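Local coordinates for GDP-L-fucose synthase (Campylobacter jejuni subsp. jejuni serotype O:2, PDB 7M13), which uses NADPH to make GDP-D-glycero-L-gluco-heptose, a building block of the capsular polysaccharide, and belongs to the fucose synthase subfamily, at residues N93-S98 and T160-L165; K288-M293 and I333-G338. One frame throughout, in Å; residues are numbered along the deposited sequence.

Contact 1: N93-S98 and T160-L165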
loop_
_atom_site.group_PDB
_atom_site.type_symbol
_atom_site.label_atom_id
_atom_site.label_comp_id
_atom_site.label_asym_id
_atom_site.label_seq_id
_atom_site.Cartn_x
_atom_site.Cartn_y
_atom_site.Cartn_z
ATOM N N ASN B 93 12.781 0.782 1.694
ATOM C CA ASN B 93 14.205 0.808 2.103
ATOM C C ASN B 93 14.823 2.173 1.779
ATOM O O ASN B 93 15.507 2.746 2.641
ATOM C CB ASN B 93 14.971 -0.307 1.413
ATOM C CG ASN B 93 14.643 -1.705 1.916
ATOM O OD1 ASN B 93 14.127 -1.862 3.015
ATOM N ND2 ASN B 93 14.961 -2.686 1.085
ATOM N N VAL B 94 14.571 2.719 0.593
ATOM C CA VAL B 94 15.246 3.989 0.213
ATOM C C VAL B 94 14.595 5.150 0.964
ATOM O O VAL B 94 15.303 5.992 1.510
ATOM C CB VAL B 94 15.204 4.167 -1.311
ATOM C CG1 VAL B 94 15.652 5.545 -1.736
ATOM C CG2 VAL B 94 16.033 3.074 -1.968
ATOM N N ILE B 95 13.271 5.180 1.075
ATOM C CA ILE B 95 12.601 6.334 1.704
ATOM C C ILE B 95 12.940 6.347 3.204
ATOM O O ILE B 95 13.327 7.388 3.753
ATOM C CB ILE B 95 11.094 6.332 1.440
ATOM C CG1 ILE B 95 10.809 6.569 -0.038
ATOM C CG2 ILE B 95 10.424 7.375 2.316
ATOM C CD1 ILE B 95 9.388 6.239 -0.443
ATOM N N HIS B 96 12.803 5.212 3.894
ATOM C CA HIS B 96 13.041 5.198 5.349
ATOM C C HIS B 96 14.522 5.489 5.641
ATOM O O HIS B 96 14.785 6.246 6.589
ATOM C CB HIS B 96 12.600 3.871 5.974
ATOM C CG HIS B 96 12.785 3.867 7.437
ATOM N ND1 HIS B 96 11.967 4.612 8.222
ATOM C CD2 HIS B 96 13.674 3.248 8.249
ATOM C CE1 HIS B 96 12.332 4.453 9.492
ATOM N NE2 HIS B 96 13.364 3.621 9.536
ATOM N N ASN B 97 15.445 4.866 4.908
ATOM C CA ASN B 97 16.892 5.079 5.177
ATOM C C ASN B 97 17.323 6.480 4.752
ATOM O O ASN B 97 18.202 7.036 5.395
ATOM C CB ASN B 97 17.758 3.950 4.638
ATOM C CG ASN B 97 17.545 2.727 5.503
ATOM O OD1 ASN B 97 18.022 2.707 6.651
ATOM N ND2 ASN B 97 16.699 1.802 5.059
ATOM N N SER B 98 16.594 7.140 3.856
ATOM C CA SER B 98 16.835 8.569 3.537
ATOM C C SER B 98 16.468 9.399 4.764
ATOM O O SER B 98 17.253 10.240 5.175
ATOM C CB SER B 98 16.045 9.011 2.330
ATOM O OG SER B 98 16.523 8.424 1.145
ATOM N N THR B 160 9.960 15.867 6.574
ATOM C CA THR B 160 10.823 15.587 5.419
ATOM C C THR B 160 10.326 16.348 4.189
ATOM O O THR B 160 9.235 16.991 4.223
ATOM C CB THR B 160 10.914 14.077 5.157
ATOM O OG1 THR B 160 9.584 13.575 4.998
ATOM C CG2 THR B 160 11.565 13.328 6.297
ATOM N N ASN B 161 11.078 16.197 3.108
ATOM C CA ASN B 161 10.723 16.857 1.821
ATOM C C ASN B 161 10.922 15.848 0.691
ATOM O O ASN B 161 11.880 15.926 -0.043
ATOM C CB ASN B 161 11.455 18.185 1.584
ATOM C CG ASN B 161 10.787 19.334 2.302
ATOM O OD1 ASN B 161 9.691 19.760 1.926
ATOM N ND2 ASN B 161 11.429 19.830 3.344
ATOM N N PHE B 162 10.002 14.904 0.635
ATOM C CA PHE B 162 9.995 13.746 -0.277
ATOM C C PHE B 162 8.828 13.917 -1.244
ATOM O O PHE B 162 7.671 13.862 -0.820
ATOM C CB PHE B 162 9.844 12.474 0.564
ATOM C CG PHE B 162 10.932 12.138 1.563
ATOM C CD1 PHE B 162 12.159 12.771 1.564
ATOM C CD2 PHE B 162 10.724 11.103 2.448
ATOM C CE1 PHE B 162 13.144 12.402 2.470
ATOM C CE2 PHE B 162 11.708 10.741 3.355
ATOM C CZ PHE B 162 12.894 11.407 3.369
ATOM N N ILE B 163 9.129 14.130 -2.513
ATOM C CA ILE B 163 8.102 14.559 -3.498
ATOM C C ILE B 163 7.914 13.452 -4.526
ATOM O O ILE B 163 8.913 12.923 -5.034
ATOM C CB ILE B 163 8.559 15.839 -4.191
ATOM C CG1 ILE B 163 9.031 16.907 -3.213
ATOM C CG2 ILE B 163 7.431 16.346 -5.066
ATOM C CD1 ILE B 163 7.996 17.315 -2.251
ATOM N N THR B 164 6.659 13.116 -4.851
ATOM C CA THR B 164 6.313 12.103 -5.864
ATOM C C THR B 164 5.863 12.812 -7.141
ATOM O O THR B 164 4.913 13.629 -7.072
ATOM C CB THR B 164 5.220 11.130 -5.397
ATOM O OG1 THR B 164 5.773 10.415 -4.272
ATOM C CG2 THR B 164 4.830 10.138 -6.458
ATOM N N LEU B 165 6.473 12.453 -8.256
ATOM C CA LEU B 165 6.108 12.906 -9.600
ATOM C C LEU B 165 5.566 11.711 -10.369
ATOM O O LEU B 165 6.205 10.657 -10.376
ATOM C CB LEU B 165 7.337 13.475 -10.310
ATOM C CG LEU B 165 8.075 14.596 -9.602
ATOM C CD1 LEU B 165 9.278 15.069 -10.428
ATOM C CD2 LEU B 165 7.142 15.772 -9.308
#

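Contact 2: K288-M293 and I333-G338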
loop_
_atom_site.group_PDB
_atom_site.type_symbol
_atom_site.label_atom_id
_atom_site.label_comp_id
_atom_site.label_asym_id
_atom_site.label_seq_id
_atom_site.Cartn_x
_atom_site.Cartn_y
_atom_site.Cartn_z
ATOM N N LYS B 288 -2.256 5.808 -34.277
ATOM C CA LYS B 288 -2.123 6.149 -35.721
ATOM C C LYS B 288 -1.197 7.353 -35.873
ATOM O O LYS B 288 -0.269 7.295 -36.702
ATOM C CB LYS B 288 -3.483 6.448 -36.354
ATOM C CG LYS B 288 -3.428 6.912 -37.797
ATOM C CD LYS B 288 -4.762 6.814 -38.499
ATOM C CE LYS B 288 -5.887 7.505 -37.756
ATOM N NZ LYS B 288 -7.134 7.490 -38.558
ATOM N N GLU B 289 -1.435 8.426 -35.106
ATOM C CA GLU B 289 -0.672 9.693 -35.232
ATOM C C GLU B 289 0.792 9.442 -34.861
ATOM O O GLU B 289 1.675 9.961 -35.539
ATOM C CB GLU B 289 -1.272 10.786 -34.340
ATOM C CG GLU B 289 -2.639 11.266 -34.821
ATOM C CD GLU B 289 -3.476 12.073 -33.837
ATOM O OE1 GLU B 289 -4.349 12.843 -34.302
ATOM O OE2 GLU B 289 -3.285 11.926 -32.619
ATOM N N VAL B 290 1.046 8.695 -33.787
ATOM C CA VAL B 290 2.432 8.401 -33.337
ATOM C C VAL B 290 3.124 7.531 -34.389
ATOM O O VAL B 290 4.274 7.848 -34.730
ATOM C CB VAL B 290 2.445 7.714 -31.960
ATOM C CG1 VAL B 290 3.864 7.353 -31.539
ATOM C CG2 VAL B 290 1.787 8.597 -30.928
ATOM N N ALA B 291 2.456 6.486 -34.866
ATOM C CA ALA B 291 3.037 5.578 -35.885
ATOM C C ALA B 291 3.385 6.377 -37.144
ATOM O O ALA B 291 4.492 6.187 -37.651
ATOM C CB ALA B 291 2.132 4.417 -36.162
ATOM N N LEU B 292 2.525 7.293 -37.602
ATOM C CA LEU B 292 2.852 8.100 -38.807
ATOM C C LEU B 292 4.061 8.979 -38.509
ATOM O O LEU B 292 4.914 9.137 -39.387
ATOM C CB LEU B 292 1.647 8.945 -39.230
ATOM C CG LEU B 292 0.446 8.169 -39.755
ATOM C CD1 LEU B 292 -0.718 9.120 -40.020
ATOM C CD2 LEU B 292 0.816 7.382 -41.004
ATOM N N MET B 293 4.139 9.565 -37.314
ATOM C CA MET B 293 5.306 10.389 -36.944
ATOM C C MET B 293 6.543 9.511 -37.085
ATOM O O MET B 293 7.561 9.976 -37.608
ATOM C CB MET B 293 5.258 10.859 -35.490
ATOM C CG MET B 293 4.456 12.075 -35.249
ATOM S SD MET B 293 4.636 12.496 -33.475
ATOM C CE MET B 293 3.319 13.701 -33.364
ATOM N N ILE B 333 9.997 19.542 -24.860
ATOM C CA ILE B 333 10.258 18.623 -26.000
ATOM C C ILE B 333 8.912 18.175 -26.550
ATOM O O ILE B 333 8.218 17.385 -25.906
ATOM C CB ILE B 333 11.161 17.441 -25.599
ATOM C CG1 ILE B 333 12.510 17.922 -25.074
ATOM C CG2 ILE B 333 11.332 16.492 -26.765
ATOM C CD1 ILE B 333 13.380 16.821 -24.556
ATOM N N GLU B 334 8.559 18.653 -27.748
ATOM C CA GLU B 334 7.384 18.141 -28.480
ATOM C C GLU B 334 7.725 16.760 -29.034
ATOM O O GLU B 334 8.899 16.464 -29.263
ATOM C CB GLU B 334 6.964 19.114 -29.584
ATOM C CG GLU B 334 6.539 20.492 -29.079
ATOM C CD GLU B 334 5.578 20.550 -27.892
ATOM O OE1 GLU B 334 4.647 19.716 -27.804
ATOM O OE2 GLU B 334 5.743 21.468 -27.068
ATOM N N LEU B 335 6.721 15.921 -29.167
ATOM C CA LEU B 335 6.882 14.483 -29.456
ATOM C C LEU B 335 7.721 14.255 -30.730
ATOM O O LEU B 335 8.664 13.439 -30.678
ATOM C CB LEU B 335 5.514 13.825 -29.515
ATOM C CG LEU B 335 5.538 12.304 -29.666
ATOM C CD1 LEU B 335 6.322 11.636 -28.545
ATOM C CD2 LEU B 335 4.132 11.755 -29.707
ATOM N N LYS B 336 7.411 14.928 -31.840
ATOM C CA LYS B 336 8.160 14.712 -33.114
ATOM C C LYS B 336 9.656 14.979 -32.886
ATOM O O LYS B 336 10.493 14.151 -33.329
ATOM C CB LYS B 336 7.591 15.606 -34.220
ATOM C CG LYS B 336 6.287 15.103 -34.819
ATOM C CD LYS B 336 5.673 16.023 -35.875
ATOM C CE LYS B 336 4.409 16.717 -35.405
ATOM N NZ LYS B 336 4.711 17.830 -34.475
ATOM N N ASP B 337 9.988 16.093 -32.221
ATOM C CA ASP B 337 11.387 16.491 -31.946
ATOM C C ASP B 337 12.027 15.412 -31.072
ATOM O O ASP B 337 13.142 15.020 -31.360
ATOM C CB ASP B 337 11.468 17.879 -31.316
ATOM C CG ASP B 337 11.087 18.995 -32.275
ATOM O OD1 ASP B 337 11.368 18.852 -33.488
ATOM O OD2 ASP B 337 10.506 19.992 -31.809
ATOM N N GLY B 338 11.314 14.907 -30.067
ATOM C CA GLY B 338 11.883 13.924 -29.128
ATOM C C GLY B 338 12.158 12.609 -29.828
ATOM O O GLY B 338 13.183 11.980 -29.543
#

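Contact 1: N93-S98 and T160-L165
Ile-95 and Ser-98, one turn apart on helix 80-100, both meet the ring of Phe-162 at the start of strand 162-171, a small worked example of how a helix is seated on a sheet. Asn-93 opens the turn as a backbone anchor: its O accepts both Asn-97 N and, at 2.9 Å, Asn-97 ND2, which approaches in the carbonyl plane, on a lone pair. Val-94 O also takes two donors, Ser-98 N and Ser-98 OG, but from opposite faces of its plane. At Ile-95 the contact proper begins. A chi1 of -67° places CG1 beside the backbone N and leaves the methyl CG2 anti to that N; CG2 lies 3.7 Å from Phe-162 CD2 and equally near CE2, the two side chains crossing obliquely. Ile-95 O adds a backbone element, 3.7 Å from Phe-162 CE2. The CB of His-96 points away from the strand; its ring stacks on Tyr-85 of the second subunit, and ND1 is hydrogen-bonded to Tyr-154 OH. The walk ends at Ser-98, whose CB comes within 4.1 Å of Phe-162 CZ. Its hydroxyl is turned back along the helix to Val-94 O (2.7 Å), 36° out of the carbonyl plane, so a buried polar group is satisfied locally and leaves carbon to the ring. Thr-160 CB sits 3.7 Å above the centre of one face of Phe-162, while Cys-151 and Tyr-154 of helix 138-158 and Leu-106 also touch Phe-162. A buried aromatic thus lies where two helices meet parallel strands 105-111 and 162-171. This is helix-on-sheet packing in a Rossmann fold, 80-100 and 138-158 being the helices of successive right-handed beta-alpha-beta crossovers leading into those strands.

Contact 2: K288-M293 and I333-G338
Met-293 drives its thioether between Leu-335 and Lys-336, and most of the contact rests on this one side chain. On the buried side it joins Leu-335 and Val-290. Leu-335 CD2 touches Met-293 SD at 3.9 Å and Val-290 CG2 at 4.1 Å, with the chains crossed at roughly right angles, and no hydrogen bond joins the segments. Other parts of the chain close round this apolar group: Leu-185 of helix 184-199, Phe-244 and Tyr-285 touch both Val-290 and Leu-335, and Leu-188 covers Val-290 further. The side chain of Val-290 is only about 6 Å from that of Arg-242, a predicted substrate-binding residue. The two helices involved, 287-298 and 335-347, pack together in the C-terminal part of the chain, which in extended short-chain dehydrogenase/reductases forms the smaller, substrate-binding domain. Glu-334 is the N-cap of the second helix, so the contact is made by that helix's very first turn, and Ile-333 N just before it is hydrogen-bonded to Asp-249. The solvent side belongs to Lys-336, although the shortest distance of the contact is found here: Met-293 SD lies 3.4 Å from Lys-336 CG, with Met-293 CG and CE each 3.6 Å from that same carbon. The methionine is extended beyond CG (chi2 -177°), which carries the sulfur and terminal methyl over to the other helix, and it meets the lysine chain at about a right angle. Lys-336 bends at its third and fourth torsions, and its CE remains 3.8 Å from Met-293 CE. Here the aliphatic part of a charged residue serves as an apolar surface while the residue as a whole stays exposed.

Followed from the N terminus, the chain completes contact 1 before it opens contact 2, so the two loops lie in series and neither nest nor cross. Contact 1 closes 61 residues that include strand 105-111 and helix 138-158, joining one helix of the nucleotide-binding Rossmann domain to a strand of its central sheet. Contact 2 closes a shorter span of 39 residues, with strand 303-307, helix 322-326 and the unmodelled residues 309-313, and ties the final helix to 287-298. Their centres are 34 Å apart on opposite sides of the chain's centre: contact 1 lies in the nucleotide-binding part and contact 2 in the C-terminal part.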